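Local coordinates for protein protease Do-like 8, chloroplastic (Arabidopsis thaliana, PDB 4IC6) that is probably a serine protease of the chloroplast, a Deg/HtrA-type enzyme that joins a trypsin-like protease domain to a PDZ domain, at residues 103-106 and 110-113; 315-320 and 330-335. The protein carries 1 engineered substitution. All coordinates share one frame; numbering follows the deposited sequence.

The two contacts sit in different domains of the chain and come in series, contact 1 closing well before contact 2 opens. Contact 1 pairs the end of strand 98-105 with the start of strand 111-122, at a hairpin of one of the two six-stranded antiparallel barrels of the trypsin-like protease domain. Contact 2 belongs to the PDZ domain and links the turn after strand 310-314 to the loop that follows helix 322-329. The centres of contact 1 and contact 2 are about 44 Å apart, and the nearest atoms of contact 1 and contact 2 about 30 Å apart, on opposite sides of the chain's centre. They share no strand or sheet; each joins parts of its own domain, away from the predicted charge relay residues.

Contact 1: 103-106 and 110-113; sequences NILA and VQKN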
ATOM      1  N   ASN A 103       4.794   5.179 -35.704  1.00 44.57           N
ATOM      2  CA  ASN A 103       4.086   4.199 -36.520  1.00 45.40           C
ATOM      3  C   ASN A 103       2.752   4.727 -37.019  1.00 44.02           C
ATOM      4  O   ASN A 103       1.910   5.140 -36.237  1.00 43.75           O
ATOM      5  CB  ASN A 103       3.875   2.892 -35.756  1.00 45.99           C
ATOM      6  CG  ASN A 103       5.074   1.994 -35.818  1.00 54.42           C
ATOM      7  OD1 ASN A 103       5.638   1.621 -34.782  1.00 61.51           O
ATOM      8  ND2 ASN A 103       5.489   1.643 -37.036  1.00 49.87           N
ATOM      9  N   ILE A 104       2.562   4.671 -38.331  1.00 47.17           N
ATOM     10  CA  ILE A 104       1.367   5.191 -38.972  1.00 43.63           C
ATOM     11  C   ILE A 104       0.646   4.136 -39.814  1.00 46.28           C
ATOM     12  O   ILE A 104       1.240   3.497 -40.699  1.00 47.27           O
ATOM     13  CB  ILE A 104       1.715   6.367 -39.890  1.00 44.72           C
ATOM     14  CG1 ILE A 104       2.766   7.260 -39.228  1.00 44.96           C
ATOM     15  CG2 ILE A 104       0.456   7.132 -40.269  1.00 44.25           C
ATOM     16  CD1 ILE A 104       2.976   8.581 -39.927  1.00 44.84           C
ATOM     17  N   LEU A 105      -0.646   3.982 -39.548  1.00 42.94           N
ATOM     18  CA  LEU A 105      -1.499   3.039 -40.261  1.00 47.26           C
ATOM     19  C   LEU A 105      -1.757   3.496 -41.700  1.00 50.84           C
ATOM     20  O   LEU A 105      -2.319   4.575 -41.931  1.00 48.81           O
ATOM     21  CB  LEU A 105      -2.834   2.892 -39.523  1.00 43.45           C
ATOM     22  CG  LEU A 105      -3.792   1.795 -40.005  1.00 41.01           C
ATOM     23  CD1 LEU A 105      -3.164   0.405 -39.839  1.00 40.06           C
ATOM     24  CD2 LEU A 105      -5.114   1.881 -39.249  1.00 39.81           C
ATOM     25  N   ALA A 106      -1.347   2.673 -42.661  1.00 55.26           N
ATOM     26  CA  ALA A 106      -1.616   2.953 -44.064  1.00 59.52           C
ATOM     27  C   ALA A 106      -2.923   2.301 -44.509  1.00 65.04           C
ATOM     28  O   ALA A 106      -3.542   1.545 -43.754  1.00 63.80           O
ATOM     29  CB  ALA A 106      -0.466   2.482 -44.931  1.00 59.53           C
ATOM     30  N   VAL A 110      -1.492  -2.058 -42.694  1.00 58.39           N
ATOM     31  CA  VAL A 110      -0.318  -2.318 -41.874  1.00 57.05           C
ATOM     32  C   VAL A 110       0.305  -0.998 -41.423  1.00 56.50           C
ATOM     33  O   VAL A 110       0.286  -0.004 -42.157  1.00 55.16           O
ATOM     34  CB  VAL A 110       0.721  -3.217 -42.602  1.00 65.41           C
ATOM     35  CG1 VAL A 110       0.014  -4.215 -43.512  1.00 67.12           C
ATOM     36  CG2 VAL A 110       1.717  -2.377 -43.390  1.00 62.53           C
ATOM     37  N   GLN A 111       0.839  -0.971 -40.210  1.00 52.58           N
ATOM     38  CA  GLN A 111       1.511   0.239 -39.769  1.00 50.55           C
ATOM     39  C   GLN A 111       2.956   0.329 -40.265  1.00 52.26           C
ATOM     40  O   GLN A 111       3.749  -0.607 -40.118  1.00 50.86           O
ATOM     41  CB  GLN A 111       1.403   0.411 -38.260  1.00 46.16           C
ATOM     42  CG  GLN A 111      -0.020   0.671 -37.826  1.00 45.18           C
ATOM     43  CD  GLN A 111      -0.126   1.068 -36.375  1.00 41.16           C
ATOM     44  OE1 GLN A 111       0.712   1.807 -35.856  1.00 38.70           O
ATOM     45  NE2 GLN A 111      -1.151   0.561 -35.701  1.00 42.46           N
ATOM     46  N   LYS A 112       3.274   1.468 -40.870  1.00 55.35           N
ATOM     47  CA  LYS A 112       4.603   1.730 -41.408  1.00 54.16           C
ATOM     48  C   LYS A 112       5.394   2.633 -40.451  1.00 51.13           C
ATOM     49  O   LYS A 112       4.817   3.496 -39.785  1.00 47.10           O
ATOM     50  CB  LYS A 112       4.484   2.378 -42.790  1.00 60.10           C
ATOM     51  CG  LYS A 112       4.601   1.402 -43.981  1.00 68.62           C
ATOM     52  CD  LYS A 112       3.253   0.822 -44.434  1.00 72.07           C
ATOM     53  CE  LYS A 112       3.417   0.042 -45.747  1.00 78.61           C
ATOM     54  NZ  LYS A 112       2.255  -0.837 -46.091  1.00 79.93           N
ATOM     55  N   ASN A 113       6.713   2.449 -40.393  1.00 46.45           N
ATOM     56  CA  ASN A 113       7.549   3.117 -39.388  1.00 54.48           C
ATOM     57  C   ASN A 113       8.326   4.339 -39.911  1.00 55.75           C
ATOM     58  O   ASN A 113       8.872   4.309 -41.014  1.00 51.41           O
ATOM     59  CB  ASN A 113       8.522   2.101 -38.773  1.00 63.90           C
ATOM     60  CG  ASN A 113       9.293   2.661 -37.594  1.00 69.70           C
ATOM     61  OD1 ASN A 113       8.720   2.953 -36.542  1.00 72.93           O
ATOM     62  ND2 ASN A 113      10.608   2.783 -37.751  1.00 74.81           N
TER
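Three groups of the opposite strand meet the carbonyl oxygen of Lys112. Ile104 N gives Lys112 O a nearly straight bond of 2.9 Å in the carbonyl plane, Asn103 ND2 adds a weak one to the same Lys112 O at 3.4 Å, and Asn103 CA brings a CA-H...O contact. Lys112 N returns a bond of 2.9 Å to Ile104 O, its donor standing 39° out of that carbonyl's plane, which completes the hydrogen-bonded pair Ile104-Lys112. Beside it, Asn103-Asn113 and Leu105-Gln111 are non-hydrogen-bonded pairs, and Ala106 N reaches Val110 O where the chain enters the turn. This is the closing end of the beta hairpin formed by strands 98-105 and 111-122 in a barrel of the protease domain.

Asn103, Leu105 and Gln111 share one face of the sheet. Gln111 CG meets Leu105 CD1 at 3.7 Å, while the extended chain beyond it carries OE1 to 3.3 Å from Asn103 CB and on to a hydrogen bond with Asn161 ND2. Asn103 has CG anti to its carbonyl carbon (chi1 -83°), which swings ND2 across to Lys112 O and to 3.5 Å from Asn113 OD1, the two amide planes 48° apart. Its OD1 accepts a hydrogen bond from Asn44 ND2 on strand 42-47. Replacing Asn103 with a leucine would probably leave Asn44 ND2 without this acceptor and Lys112 O without its weak second N-H donor. On the other face, Lys112 bends at chi2, passes its CD 4.1 Å from Ala106 CB, and forms a salt bridge with Asp108 in the turn. Main-chain bonds thus fix the strand pairing, while the buried Asn103 amide is bonded through OD1 to strand 42-47 and adds only a weak bond from ND2 to strand 111-122.

Contact 2: 315-320 and 330-335; sequences DDKPVK and DEYSVG
Asp315 OD2 meets the phenol of Tyr332 at the ring's edge, close to the ring plane, while Lys317 NZ comes in obliquely; no residue of the two segments stacks on either ring face. The carboxylate and ring planes stand 68° apart. The contact is a surface link within the PDZ domain, between the turn joining strands 310-314 and 317-318 and the loop that leads from helix 322-329 to strand 337-344.

Tyr332 OH donates a hydrogen bond to Asp315 OD2, whose modelled length of 2.4 Å is very short and in its exact value doubtful. The two side chains approach from opposite directions, with Tyr332 CZ 3.3 Å from Asp315 OD2. Tyr332 has CG anti to its carbonyl carbon (chi1 -79°), which sends the ring from its loop across to the turn. The Tyr332 side chain also touches Val314 of strand 310-314 and Val338 of strand 337-344. The other carboxylate oxygen, Asp315 OD1, accepts a hydrogen bond from Thr339 N on strand 337-344. With each oxygen taking a different partner, the carboxylate is held against rotation and bridges the phenol to the sheet.

Lys317 also reaches toward the phenol, its chain resting on Ile328 of helix 322-329. Lys317 NZ lies 5.6 Å from Asp315 OD2, too far for a salt bridge, though its charge may still make the phenol a somewhat better donor. A bend at chi3 (97°) turns the end of the chain toward the phenol, which it meets from the opposite direction, with Lys317 CE 3.7 Å from Tyr332 OH.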
ATOM      1  N   ASP A 315      -6.331  45.468 -16.756  1.00 64.89           N
ATOM      2  CA  ASP A 315      -6.658  46.688 -17.472  1.00 71.96           C
ATOM      3  C   ASP A 315      -8.170  46.873 -17.341  1.00 81.60           C
ATOM      4  O   ASP A 315      -8.677  47.191 -16.261  1.00 79.66           O
ATOM      5  CB  ASP A 315      -6.249  46.583 -18.950  1.00 65.66           C
ATOM      6  CG  ASP A 315      -4.739  46.626 -19.152  1.00 61.17           C
ATOM      7  OD1 ASP A 315      -4.051  47.200 -18.285  1.00 57.63           O
ATOM      8  OD2 ASP A 315      -4.238  46.089 -20.172  1.00 59.35           O
ATOM      9  N   ASP A 316      -8.884  46.636 -18.437  1.00 87.39           N
ATOM     10  CA  ASP A 316     -10.336  46.762 -18.443  1.00 90.28           C
ATOM     11  C   ASP A 316     -11.025  45.402 -18.310  1.00 89.31           C
ATOM     12  O   ASP A 316     -11.974  45.252 -17.541  1.00 91.41           O
ATOM     13  CB  ASP A 316     -10.803  47.483 -19.709  1.00 91.85           C
ATOM     14  N   LYS A 317     -10.524  44.420 -19.055  1.00 87.61           N
ATOM     15  CA  LYS A 317     -11.182  43.121 -19.226  1.00 82.81           C
ATOM     16  C   LYS A 317     -11.297  42.276 -17.959  1.00 83.43           C
ATOM     17  O   LYS A 317     -10.290  41.948 -17.329  1.00 84.70           O
ATOM     18  CB  LYS A 317     -10.486  42.325 -20.338  1.00 79.60           C
ATOM     19  CG  LYS A 317      -8.968  42.286 -20.222  1.00 79.25           C
ATOM     20  CD  LYS A 317      -8.300  41.828 -21.517  1.00 76.52           C
ATOM     21  CE  LYS A 317      -7.841  43.011 -22.361  1.00 76.55           C
ATOM     22  NZ  LYS A 317      -7.027  42.569 -23.531  1.00 76.51           N
ATOM     23  N   PRO A 318     -12.540  41.898 -17.604  1.00 80.48           N
ATOM     24  CA  PRO A 318     -12.870  41.154 -16.382  1.00 74.14           C
ATOM     25  C   PRO A 318     -12.259  39.756 -16.338  1.00 63.60           C
ATOM     26  O   PRO A 318     -12.164  39.076 -17.363  1.00 58.84           O
ATOM     27  CB  PRO A 318     -14.402  41.049 -16.439  1.00 76.85           C
ATOM     28  CG  PRO A 318     -14.719  41.108 -17.906  1.00 78.69           C
ATOM     29  CD  PRO A 318     -13.723  42.094 -18.462  1.00 80.22           C
ATOM     30  N   VAL A 319     -11.881  39.334 -15.135  1.00 60.65           N
ATOM     31  CA  VAL A 319     -11.283  38.025 -14.903  1.00 53.80           C
ATOM     32  C   VAL A 319     -12.159  37.200 -13.957  1.00 49.43           C
ATOM     33  O   VAL A 319     -12.297  37.542 -12.780  1.00 43.64           O
ATOM     34  CB  VAL A 319      -9.889  38.166 -14.249  1.00 54.17           C
ATOM     35  CG1 VAL A 319      -9.256  36.792 -14.041  1.00 53.37           C
ATOM     36  CG2 VAL A 319      -8.975  39.087 -15.076  1.00 54.70           C
ATOM     37  N   LYS A 320     -12.714  36.104 -14.470  1.00 52.60           N
ATOM     38  CA  LYS A 320     -13.636  35.260 -13.708  1.00 52.85           C
ATOM     39  C   LYS A 320     -12.906  34.354 -12.719  1.00 50.79           C
ATOM     40  O   LYS A 320     -13.358  34.164 -11.587  1.00 46.81           O
ATOM     41  CB  LYS A 320     -14.485  34.421 -14.653  1.00 52.05           C
ATOM     42  N   ASP A 330      -1.730  35.521 -21.591  1.00 55.82           N
ATOM     43  CA  ASP A 330      -1.028  34.863 -22.693  1.00 61.13           C
ATOM     44  C   ASP A 330      -1.137  35.614 -24.029  1.00 66.34           C
ATOM     45  O   ASP A 330      -0.439  35.277 -24.988  1.00 65.75           O
ATOM     46  CB  ASP A 330      -1.503  33.421 -22.848  1.00 59.71           C
ATOM     47  N   GLU A 331      -2.002  36.626 -24.088  1.00 68.96           N
ATOM     48  CA  GLU A 331      -2.182  37.399 -25.319  1.00 71.61           C
ATOM     49  C   GLU A 331      -1.428  38.728 -25.291  1.00 69.06           C
ATOM     50  O   GLU A 331      -1.308  39.411 -26.314  1.00 70.32           O
ATOM     51  CB  GLU A 331      -3.669  37.612 -25.629  1.00 76.92           C
ATOM     52  CG  GLU A 331      -4.342  36.421 -26.330  1.00 80.81           C
ATOM     53  CD  GLU A 331      -4.174  36.449 -27.847  1.00 85.92           C
ATOM     54  OE1 GLU A 331      -4.720  37.373 -28.491  1.00 87.21           O
ATOM     55  OE2 GLU A 331      -3.500  35.548 -28.398  1.00 87.10           O
ATOM     56  N   TYR A 332      -0.915  39.087 -24.119  1.00 61.85           N
ATOM     57  CA  TYR A 332      -0.021  40.234 -23.990  1.00 56.08           C
ATOM     58  C   TYR A 332       1.412  39.864 -24.381  1.00 50.83           C
ATOM     59  O   TYR A 332       1.728  38.691 -24.615  1.00 47.77           O
ATOM     60  CB  TYR A 332      -0.027  40.748 -22.554  1.00 53.43           C
ATOM     61  CG  TYR A 332      -1.217  41.596 -22.194  1.00 55.14           C
ATOM     62  CD1 TYR A 332      -1.194  42.967 -22.391  1.00 56.64           C
ATOM     63  CD2 TYR A 332      -2.359  41.029 -21.644  1.00 53.02           C
ATOM     64  CE1 TYR A 332      -2.274  43.756 -22.057  1.00 59.68           C
ATOM     65  CE2 TYR A 332      -3.454  41.817 -21.302  1.00 57.47           C
ATOM     66  CZ  TYR A 332      -3.403  43.175 -21.515  1.00 59.46           C
ATOM     67  OH  TYR A 332      -4.474  43.967 -21.181  1.00 62.27           O
ATOM     68  N   SER A 333       2.281  40.865 -24.442  1.00 53.72           N
ATOM     69  CA  SER A 333       3.692  40.640 -24.737  1.00 53.36           C
ATOM     70  C   SER A 333       4.582  40.998 -23.549  1.00 50.49           C
ATOM     71  O   SER A 333       4.219  41.826 -22.709  1.00 48.55           O
ATOM     72  CB  SER A 333       4.146  41.484 -25.943  1.00 56.29           C
ATOM     73  OG  SER A 333       3.269  41.334 -27.040  1.00 58.72           O
ATOM     74  N   VAL A 334       5.778  40.417 -23.528  1.00 49.37           N
ATOM     75  CA  VAL A 334       6.740  40.666 -22.458  1.00 45.26           C
ATOM     76  C   VAL A 334       6.958  42.150 -22.120  1.00 54.47           C
ATOM     77  O   VAL A 334       7.096  42.515 -20.959  1.00 57.50           O
ATOM     78  CB  VAL A 334       8.065  39.902 -22.716  1.00 50.93           C
ATOM     79  CG1 VAL A 334       9.210  40.495 -21.915  1.00 50.86           C
ATOM     80  CG2 VAL A 334       7.868  38.415 -22.391  1.00 47.91           C
ATOM     81  N   GLY A 335       6.963  43.031 -23.103  1.00 47.91           N
ATOM     82  CA  GLY A 335       7.066  44.438 -22.738  1.00 58.98           C
ATOM     83  C   GLY A 335       5.960  45.008 -21.834  1.00 52.73           C
ATOM     84  O   GLY A 335       6.190  45.876 -20.977  1.00 52.52           O
TER